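PDB 2OP5: hypothetical protein from Uncultured marine organism, which is of unknown function but forms a dimer of ferredoxin-like subunits, probably related to the dimeric alpha-beta barrel proteins. Local coordinates for residues D6-L11 against R106-E112; N12-F18 against H62-F68. All coordinates share one frame; numbering follows the deposited sequence. Where two conformers were deposited one is given.

In the fold
Contacts 1 and 2 share strand 10-17, the inner strand that meets 102-114 on one flank and 63-70 on the other in a four-stranded antiparallel sheet. Contact 2 joins it to 63-70 near the middle of the chain, its centre about 7 Å from the chain's own; contact 1, centred about 15 Å out, joins its start to the last strand. The two centres are about 18 Å apart, and along the chain contact 2 is nested within the loop that contact 1 closes. They touch at several points, among them Arg-106 CG against Asn-12 OD1 (3.6 Å). Both also reach the second subunit, and a 1,2-ethanediol, probably from the crystallisation liquor, sits beside contact 1.

Contact 1: residues D6-L11 against R106-E112. With EDO (1,2-ethanediol), chain H.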
ATOM      1  N   ASP A   6      15.499  -6.011  -4.142  1.00 38.44           N
ATOM      2  CA  ASP A   6      14.917  -6.399  -2.845  1.00 36.68           C
ATOM      3  C   ASP A   6      13.509  -6.942  -2.937  1.00 34.79           C
ATOM      4  O   ASP A   6      12.585  -6.199  -3.273  1.00 33.29           O
ATOM      5  CB  ASP A   6      14.823  -5.195  -1.921  1.00 36.73           C
ATOM      6  CG  ASP A   6      16.120  -4.856  -1.258  1.00 36.99           C
ATOM      7  OD1 ASP A   6      16.755  -5.795  -0.745  1.00 36.06           O
ATOM      8  OD2 ASP A   6      16.459  -3.644  -1.191  1.00 33.94           O
ATOM      9  N   GLU A   7      13.341  -8.212  -2.574  1.00 33.52           N
ATOM     10  CA  GLU A   7      12.026  -8.861  -2.564  1.00 32.45           C
ATOM     11  C   GLU A   7      11.291  -8.552  -1.227  1.00 29.06           C
ATOM     12  O   GLU A   7      11.832  -8.761  -0.132  1.00 26.68           O
ATOM     13  CB  GLU A   7      12.205 -10.377  -2.749  1.00 32.95           C
ATOM     14  CG  GLU A   7      10.903 -11.146  -3.043  1.00 36.25           C
ATOM     15  CD  GLU A   7      11.032 -12.677  -2.925  1.00 35.04           C
ATOM     16  OE1 GLU A   7      11.833 -13.164  -2.093  1.00 40.40           O
ATOM     17  OE2 GLU A   7      10.295 -13.388  -3.639  1.00 38.04           O
ATOM     18  N   THR A   8      10.063  -8.044  -1.325  1.00 26.06           N
ATOM     19  CA  THR A   8       9.262  -7.761  -0.146  1.00 25.07           C
ATOM     20  C   THR A   8       8.551  -9.037   0.270  1.00 24.35           C
ATOM     21  O   THR A   8       7.886  -9.663  -0.534  1.00 22.79           O
ATOM     22  CB  THR A   8       8.201  -6.650  -0.420  1.00 24.57           C
ATOM     23  OG1 THR A   8       8.852  -5.437  -0.784  1.00 21.58           O
ATOM     24  CG2 THR A   8       7.356  -6.369   0.810  1.00 26.52           C
ATOM     25  N   ALA A   9       8.710  -9.415   1.528  1.00 25.88           N
ATOM     26  CA  ALA A   9       8.049 -10.595   2.084  1.00 26.46           C
ATOM     27  C   ALA A   9       6.877 -10.210   2.970  1.00 26.47           C
ATOM     28  O   ALA A   9       5.869 -10.910   3.000  1.00 25.94           O
ATOM     29  CB  ALA A   9       9.027 -11.403   2.888  1.00 27.15           C
ATOM     30  N   PHE A  10       7.035  -9.118   3.710  1.00 26.88           N
ATOM     31  CA  PHE A  10       6.027  -8.633   4.637  1.00 27.98           C
ATOM     32  C   PHE A  10       5.741  -7.169   4.360  1.00 27.63           C
ATOM     33  O   PHE A  10       6.650  -6.424   4.022  1.00 26.48           O
ATOM     34  CB  PHE A  10       6.537  -8.795   6.052  1.00 28.59           C
ATOM     35  CG  PHE A  10       5.471  -8.703   7.097  1.00 30.29           C
ATOM     36  CD1 PHE A  10       4.612  -9.771   7.310  1.00 30.22           C
ATOM     37  CD2 PHE A  10       5.370  -7.589   7.919  1.00 30.87           C
ATOM     38  CE1 PHE A  10       3.660  -9.715   8.303  1.00 30.38           C
ATOM     39  CE2 PHE A  10       4.395  -7.535   8.926  1.00 30.41           C
ATOM     40  CZ  PHE A  10       3.555  -8.597   9.114  1.00 30.17           C
ATOM     41  N   LEU A  11       4.488  -6.768   4.561  1.00 28.31           N
ATOM     42  CA  LEU A  11       4.034  -5.431   4.224  1.00 29.10           C
ATOM     43  C   LEU A  11       2.907  -4.898   5.126  1.00 28.99           C
ATOM     44  O   LEU A  11       2.065  -5.657   5.614  1.00 27.75           O
ATOM     45  CB  LEU A  11       3.561  -5.497   2.757  1.00 30.07           C
ATOM     46  CG  LEU A  11       2.932  -4.406   1.893  1.00 30.27           C
ATOM     47  CD1 LEU A  11       3.108  -4.735   0.426  1.00 31.58           C
ATOM     48  CD2 LEU A  11       1.465  -4.196   2.194  1.00 33.51           C
ATOM     49  N   ARG A 106      -1.592  -5.564   7.750  1.00 26.88           N
ATOM     50  CA  ARG A 106      -0.305  -6.260   7.676  1.00 27.04           C
ATOM     51  C   ARG A 106      -0.452  -7.682   7.213  1.00 26.15           C
ATOM     52  O   ARG A 106      -1.392  -8.374   7.616  1.00 25.34           O
ATOM     53  CB  ARG A 106       0.360  -6.357   9.042  1.00 27.99           C
ATOM     54  CG  ARG A 106       0.519  -5.087   9.789  1.00 33.06           C
ATOM     55  CD  ARG A 106       1.197  -5.348  11.125  1.00 36.82           C
ATOM     56  NE  ARG A 106       0.780  -4.356  12.107  1.00 39.62           N
ATOM     57  CZ  ARG A 106      -0.174  -4.519  13.019  1.00 40.83           C
ATOM     58  NH1 ARG A 106      -0.862  -5.649  13.134  1.00 44.38           N
ATOM     59  NH2 ARG A 106      -0.444  -3.519  13.841  1.00 43.74           N
ATOM     60  N   GLY A 107       0.528  -8.151   6.445  1.00 25.45           N
ATOM     61  CA  GLY A 107       0.526  -9.529   5.977  1.00 24.91           C
ATOM     62  C   GLY A 107       1.678  -9.920   5.070  1.00 24.75           C
ATOM     63  O   GLY A 107       2.545  -9.106   4.755  1.00 23.55           O
ATOM     64  N   VAL A 108       1.641 -11.184   4.647  1.00 24.75           N
ATOM     65  CA  VAL A 108       2.643 -11.781   3.810  1.00 24.62           C
ATOM     66  C   VAL A 108       2.362 -11.418   2.372  1.00 23.70           C
ATOM     67  O   VAL A 108       1.207 -11.452   1.939  1.00 22.28           O
ATOM     68  CB  VAL A 108       2.575 -13.347   3.800  1.00 25.64           C
ATOM     69  CG1 VAL A 108       3.889 -13.936   3.328  1.00 25.51           C
ATOM     70  CG2 VAL A 108       2.303 -13.914   5.137  1.00 27.42           C
ATOM     71  N   VAL A 109       3.425 -11.123   1.638  1.00 22.87           N
ATOM     72  CA  VAL A 109       3.331 -10.895   0.217  1.00 23.67           C
ATOM     73  C   VAL A 109       3.172 -12.264  -0.475  1.00 24.08           C
ATOM     74  O   VAL A 109       3.883 -13.224  -0.165  1.00 23.95           O
ATOM     75  CB  VAL A 109       4.559 -10.125  -0.326  1.00 23.63           C
ATOM     76  CG1 VAL A 109       4.550 -10.096  -1.847  1.00 24.72           C
ATOM     77  CG2 VAL A 109       4.572  -8.711   0.217  1.00 23.09           C
ATOM     78  N   VAL A 110       2.209 -12.332  -1.391  1.00 23.98           N
ATOM     79  CA  VAL A 110       1.887 -13.538  -2.157  1.00 24.52           C
ATOM     80  C   VAL A 110       2.387 -13.384  -3.608  1.00 24.25           C
ATOM     81  O   VAL A 110       2.712 -14.362  -4.268  1.00 23.07           O
ATOM     82  CB  VAL A 110       0.335 -13.752  -2.211  1.00 24.93           C
ATOM     83  CG1 VAL A 110      -0.024 -15.070  -2.877  1.00 26.31           C
ATOM     84  CG2 VAL A 110      -0.272 -13.679  -0.826  1.00 25.64           C
ATOM     85  N   SER A 111       2.407 -12.158  -4.118  1.00 24.69           N
ATOM     86  CA  SER A 111       2.875 -11.931  -5.469  1.00 25.62           C
ATOM     87  C   SER A 111       3.431 -10.527  -5.559  1.00 26.48           C
ATOM     88  O   SER A 111       2.905  -9.587  -4.927  1.00 27.16           O
ATOM     89  CB  SER A 111       1.728 -12.117  -6.461  1.00 25.99           C
ATOM     90  OG  SER A 111       2.190 -12.105  -7.789  1.00 27.48           O
ATOM     91  N   GLU A 112       4.511 -10.400  -6.321  1.00 27.20           N
ATOM     92  CA  GLU A 112       5.173  -9.126  -6.555  1.00 28.64           C
ATOM     93  C   GLU A 112       5.667  -9.005  -8.010  1.00 27.98           C
ATOM     94  O   GLU A 112       6.442  -9.839  -8.499  1.00 26.21           O
ATOM     95  CB  GLU A 112       6.363  -8.945  -5.615  1.00 28.99           C
ATOM     96  CG  GLU A 112       6.916  -7.513  -5.617  1.00 31.27           C
ATOM     97  CD  GLU A 112       8.109  -7.323  -4.701  1.00 32.34           C
ATOM     98  OE1 GLU A 112       8.533  -8.300  -4.029  1.00 35.86           O
ATOM     99  OE2 GLU A 112       8.627  -6.188  -4.670  1.00 36.37           O
TER
HETATM  100  C1  EDO H 118      -3.262  -5.631  10.697  1.00 42.55           C
HETATM  101  O1  EDO H 118      -3.777  -6.423   9.610  1.00 40.08           O
HETATM  102  C2  EDO H 118      -4.104  -5.830  11.953  1.00 44.25           C
HETATM  103  O2  EDO H 118      -4.650  -4.577  12.394  1.00 45.66           O
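Leu-11 and Gly-107 exchange two backbone hydrogen bonds, N to O and O to N, both 3.0 Å, and so form an antiparallel hydrogen-bonded pair. One residue on, Phe-10 and Val-108 make the non-hydrogen-bonded pair, and Val-109 N donates almost straight (176°) to Ala-9 O at 2.8 Å. Phe-10 holds CG anti to its backbone N, which lays the ring over the peptide of Gly-107: CD1 comes 3.4 Å from Gly-107 O, and Gly-107 N lies under one face. Gly-107 is almost fully extended (phi 178°, psi -179°), a conformation glycine adopts more readily than residues with a CB. Beyond the pair, the branched Val-109 packs across Thr-8, its CG2 3.7 Å from Thr-8 CG2, and also touches Leu-11 CB. The chain then bends until Glu-112, extended beyond CG, returns to accept the N-H of Thr-8 on the syn side of OE1 (3.1 Å). Farther out, Thr-8 OG1 is hydrogen-bonded to Glu-69, and Glu-112 OE2 forms a salt bridge with Arg-50 of the second subunit. Ala-9 and Phe-10 both face Tyr-70 in a classic beta bulge. At the other end, Arg-106 N donates to O1 of the ethanediol at 3.0 Å, and the same diol bonds to Trp-57 O of the second subunit. A single carboxylate thus serves a backbone N-H of its own chain and an arginine of its partner; Arg-50 of the second subunit would be expected to favour the ionised form of the Glu-112 carboxylate, tying the loop just before strand 10-17 to the dimer interface.

Contact 2: residues N12-F18 against H62-F68; sequences NSLFMDF and HRISMVF
Asp-17 and Arg-63 form a two-pronged salt bridge: Arg-63 NE reaches Asp-17 OD1 at 2.6 Å and NH2 reaches OD2 at 3.0 Å, with the carboxylate and guanidinium planes only 11° apart. Arg-63 bends at chi3 (-69°); in the conformer given, Phe-15 CE2 lies 3.3 Å from the guanidinium plane, over its centre, with the ring and guanidinium planes 34° apart. Replacing Arg-63 with an alanine would probably leave the Asp-17 carboxylate without its mate and, in this conformer, uncover that side of the Phe-15 ring. Backbone hydrogen bonds pair Asn-12 with Phe-68, Leu-14 with Met-66 and Met-16 with Ile-64, and Phe-18 N adds one to His-62 O at 2.9 Å. A water links Phe-18 O to His-62 N. On the face opposite Arg-63, apolar chains pack together: Leu-14 CD2 touches Phe-68 CE1 at 3.7 Å, while the selenomethionine Met-16 brings CE to Ile-64 CG2 at 3.8 Å. Helix 21-28 covers Ile-64 and Phe-18 through Leu-24, and Trp-35 meets Phe-68. The Phe-15 face packs on the second subunit, whose Asn-105 bonds Arg-63 NH1, while strands 48-56 and 102-114 flank the pair within the sheet.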
ATOM      1  N   ASN A  12       2.922  -3.586   5.355  1.00 29.05           N
ATOM      2  CA  ASN A  12       1.829  -2.902   6.057  1.00 29.12           C
ATOM      3  C   ASN A  12       1.344  -1.779   5.155  1.00 28.91           C
ATOM      4  O   ASN A  12       2.135  -0.937   4.737  1.00 29.14           O
ATOM      5  CB  ASN A  12       2.257  -2.334   7.404  1.00 28.96           C
ATOM      6  CG  ASN A  12       1.072  -1.849   8.254  1.00 29.94           C
ATOM      7  OD1 ASN A  12      -0.099  -2.059   7.918  1.00 30.40           O
ATOM      8  ND2 ASN A  12       1.382  -1.224   9.381  1.00 31.09           N
ATOM      9  N   SER A  13       0.065  -1.814   4.806  1.00 29.19           N
ATOM     10  CA  SER A  13      -0.578  -0.781   3.987  1.00 29.67           C
ATOM     11  C   SER A  13      -1.568  -0.176   4.939  1.00 29.73           C
ATOM     12  O   SER A  13      -2.681  -0.691   5.119  1.00 28.83           O
ATOM     13  CB  SER A  13      -1.294  -1.374   2.769  1.00 30.01           C
ATOM     14  OG  SER A  13      -1.941  -0.354   2.012  1.00 30.87           O
ATOM     15  N   LEU A  14      -1.128   0.888   5.597  1.00 30.19           N
ATOM     16  CA  LEU A  14      -1.932   1.524   6.609  1.00 29.83           C
ATOM     17  C   LEU A  14      -2.493   2.849   6.116  1.00 29.21           C
ATOM     18  O   LEU A  14      -2.000   3.399   5.118  1.00 28.88           O
ATOM     19  CB  LEU A  14      -1.117   1.697   7.882  1.00 29.36           C
ATOM     20  CG  LEU A  14      -0.058   2.781   8.000  1.00 30.56           C
ATOM     21  CD1 LEU A  14      -0.651   4.173   8.187  1.00 31.02           C
ATOM     22  CD2 LEU A  14       0.823   2.476   9.217  1.00 31.27           C
ATOM     23  N   PHE A  15      -3.558   3.310   6.776  1.00 27.78           N
ATOM     24  CA  PHE A  15      -4.132   4.611   6.437  0.50 27.39           C
ATOM     25  C   PHE A  15      -4.636   5.338   7.686  1.00 28.44           C
ATOM     26  O   PHE A  15      -4.958   4.702   8.697  1.00 27.29           O
ATOM     27  CB  PHE A  15      -5.173   4.555   5.284  0.50 25.80           C
ATOM     28  CG  PHE A  15      -6.459   3.791   5.591  0.50 23.46           C
ATOM     29  CD1 PHE A  15      -6.574   2.437   5.298  0.50 20.50           C
ATOM     30  CD2 PHE A  15      -7.566   4.449   6.107  0.50 23.04           C
ATOM     31  CE1 PHE A  15      -7.756   1.744   5.542  0.50 23.09           C
ATOM     32  CE2 PHE A  15      -8.759   3.758   6.370  0.50 24.13           C
ATOM     33  CZ  PHE A  15      -8.852   2.403   6.085  0.50 22.87           C
HETATM   34  N   MSE A  16      -4.632   6.678   7.596  1.00 27.74           N
HETATM   35  CA  MSE A  16      -5.077   7.566   8.680  1.00 28.90           C
HETATM   36  C   MSE A  16      -6.051   8.595   8.137  1.00 27.26           C
HETATM   37  O   MSE A  16      -5.800   9.199   7.100  1.00 27.19           O
HETATM   38  CB  MSE A  16      -3.923   8.335   9.295  1.00 29.20           C
HETATM   39  CG  MSE A  16      -3.050   7.524  10.203  1.00 32.00           C
HETATM   40 SE   MSE A  16      -1.249   8.285  10.225  0.75 33.76          SE
HETATM   41  CE  MSE A  16      -0.889   7.900   8.439  1.00 31.02           C
ATOM     42  N   ASP A  17      -7.131   8.810   8.872  1.00 25.70           N
ATOM     43  CA  ASP A  17      -8.187   9.739   8.507  1.00 25.20           C
ATOM     44  C   ASP A  17      -8.269  10.825   9.559  1.00 23.79           C
ATOM     45  O   ASP A  17      -8.393  10.526  10.752  1.00 21.83           O
ATOM     46  CB  ASP A  17      -9.527   9.022   8.447  1.00 24.97           C
ATOM     47  CG  ASP A  17      -9.570   7.958   7.375  1.00 28.69           C
ATOM     48  OD1 ASP A  17      -8.759   8.053   6.442  1.00 32.00           O
ATOM     49  OD2 ASP A  17     -10.401   7.017   7.472  1.00 30.86           O
ATOM     50  N   PHE A  18      -8.222  12.076   9.098  1.00 23.34           N
ATOM     51  CA  PHE A  18      -8.266  13.251   9.967  1.00 23.41           C
ATOM     52  C   PHE A  18      -9.634  13.909   9.932  1.00 23.22           C
ATOM     53  O   PHE A  18     -10.409  13.711   8.983  1.00 22.17           O
ATOM     54  CB  PHE A  18      -7.148  14.231   9.571  1.00 23.70           C
ATOM     55  CG  PHE A  18      -5.768  13.651   9.732  1.00 23.21           C
ATOM     56  CD1 PHE A  18      -5.196  12.894   8.715  1.00 23.23           C
ATOM     57  CD2 PHE A  18      -5.067  13.800  10.920  1.00 24.04           C
ATOM     58  CE1 PHE A  18      -3.930  12.335   8.866  1.00 24.09           C
ATOM     59  CE2 PHE A  18      -3.805  13.230  11.076  1.00 23.51           C
ATOM     60  CZ  PHE A  18      -3.238  12.502  10.039  1.00 21.46           C
ATOM     61  N   HIS A  62     -10.270  12.805   4.825  1.00 29.84           N
ATOM     62  CA  HIS A  62      -9.009  13.560   4.832  1.00 28.06           C
ATOM     63  C   HIS A  62      -7.991  12.479   5.170  1.00 27.22           C
ATOM     64  O   HIS A  62      -7.581  12.347   6.303  1.00 26.97           O
ATOM     65  CB  HIS A  62      -8.997  14.651   5.877  1.00 27.45           C
ATOM     66  CG  HIS A  62     -10.134  15.598   5.765  1.00 26.50           C
ATOM     67  ND1 HIS A  62     -10.167  16.600   4.822  1.00 25.24           N
ATOM     68  CD2 HIS A  62     -11.258  15.732   6.506  1.00 25.48           C
ATOM     69  CE1 HIS A  62     -11.280  17.297   4.972  1.00 26.78           C
ATOM     70  NE2 HIS A  62     -11.957  16.791   5.987  1.00 26.53           N
ATOM     71  N   ARG A  63      -7.573  11.741   4.148  1.00 25.84           N
ATOM     72  CA  ARG A  63      -6.800  10.553   4.315  1.00 25.23           C
ATOM     73  C   ARG A  63      -5.342  10.573   3.827  1.00 25.78           C
ATOM     74  O   ARG A  63      -5.014  11.147   2.779  1.00 24.40           O
ATOM     75  CB  ARG A  63      -7.562   9.436   3.606  1.00 24.68           C
ATOM     76  CG  ARG A  63      -6.969   8.040   3.778  1.00 26.42           C
ATOM     77  CD  ARG A  63      -7.928   6.910   3.326  1.00 26.56           C
ATOM     78  NE  ARG A  63      -9.096   6.760   4.191  1.00 25.82           N
ATOM     79  CZ  ARG A  63     -10.042   5.841   4.023  1.00 28.63           C
ATOM     80  NH1 ARG A  63     -10.016   4.995   3.004  1.00 30.29           N
ATOM     81  NH2 ARG A  63     -11.058   5.800   4.863  1.00 28.36           N
ATOM     82  N   ILE A  64      -4.488   9.932   4.626  1.00 26.46           N
ATOM     83  CA  ILE A  64      -3.096   9.704   4.314  1.00 27.48           C
ATOM     84  C   ILE A  64      -2.895   8.199   4.286  1.00 26.84           C
ATOM     85  O   ILE A  64      -3.378   7.506   5.171  1.00 27.01           O
ATOM     86  CB  ILE A  64      -2.149  10.228   5.416  1.00 28.24           C
ATOM     87  CG1 ILE A  64      -2.254  11.744   5.555  1.00 31.19           C
ATOM     88  CG2 ILE A  64      -0.701   9.838   5.127  1.00 29.06           C
ATOM     89  CD1 ILE A  64      -1.927  12.524   4.302  1.00 32.45           C
ATOM     90  N   SER A  65      -2.165   7.712   3.287  1.00 26.33           N
ATOM     91  CA  SER A  65      -1.768   6.297   3.215  1.00 26.56           C
ATOM     92  C   SER A  65      -0.257   6.143   3.325  1.00 25.79           C
ATOM     93  O   SER A  65       0.515   7.004   2.853  1.00 24.35           O
ATOM     94  CB  SER A  65      -2.211   5.684   1.904  1.00 27.12           C
ATOM     95  OG  SER A  65      -1.578   6.298   0.816  1.00 31.42           O
HETATM   96  N   MSE A  66       0.145   5.054   3.970  1.00 24.26           N
HETATM   97  CA  MSE A  66       1.520   4.688   4.104  1.00 24.49           C
HETATM   98  C   MSE A  66       1.646   3.220   3.807  1.00 25.76           C
HETATM   99  O   MSE A  66       0.824   2.413   4.235  1.00 25.85           O
HETATM  100  CB  MSE A  66       2.033   4.933   5.515  1.00 25.12           C
HETATM  101  CG  MSE A  66       2.168   6.394   5.822  1.00 26.29           C
HETATM  102 SE   MSE A  66       2.935   6.757   7.573  0.75 20.37          SE
HETATM  103  CE  MSE A  66       3.015   8.639   7.296  1.00 25.89           C
ATOM    104  N   VAL A  67       2.666   2.883   3.046  1.00 27.10           N
ATOM    105  CA  VAL A  67       2.942   1.505   2.736  1.00 27.14           C
ATOM    106  C   VAL A  67       4.393   1.283   3.160  1.00 27.70           C
ATOM    107  O   VAL A  67       5.303   1.982   2.674  1.00 26.75           O
ATOM    108  CB  VAL A  67       2.755   1.174   1.237  1.00 27.21           C
ATOM    109  CG1 VAL A  67       3.122  -0.275   0.978  1.00 26.44           C
ATOM    110  CG2 VAL A  67       1.318   1.476   0.755  1.00 26.40           C
ATOM    111  N   PHE A  68       4.585   0.357   4.101  1.00 27.75           N
ATOM    112  CA  PHE A  68       5.911  -0.016   4.584  1.00 28.13           C
ATOM    113  C   PHE A  68       6.130  -1.420   4.071  1.00 28.59           C
ATOM    114  O   PHE A  68       5.287  -2.307   4.303  1.00 27.38           O
ATOM    115  CB  PHE A  68       5.986  -0.130   6.116  1.00 29.25           C
ATOM    116  CG  PHE A  68       5.733   1.151   6.877  1.00 28.49           C
ATOM    117  CD1 PHE A  68       4.440   1.612   7.071  1.00 28.75           C
ATOM    118  CD2 PHE A  68       6.783   1.834   7.460  1.00 28.44           C
ATOM    119  CE1 PHE A  68       4.201   2.778   7.811  1.00 31.44           C
ATOM    120  CE2 PHE A  68       6.564   2.997   8.200  1.00 29.94           C
ATOM    121  CZ  PHE A  68       5.269   3.472   8.384  1.00 29.96           C
TER
HETATM  122  O   HOH W   1     -11.189  11.767   7.265  1.00 26.69           O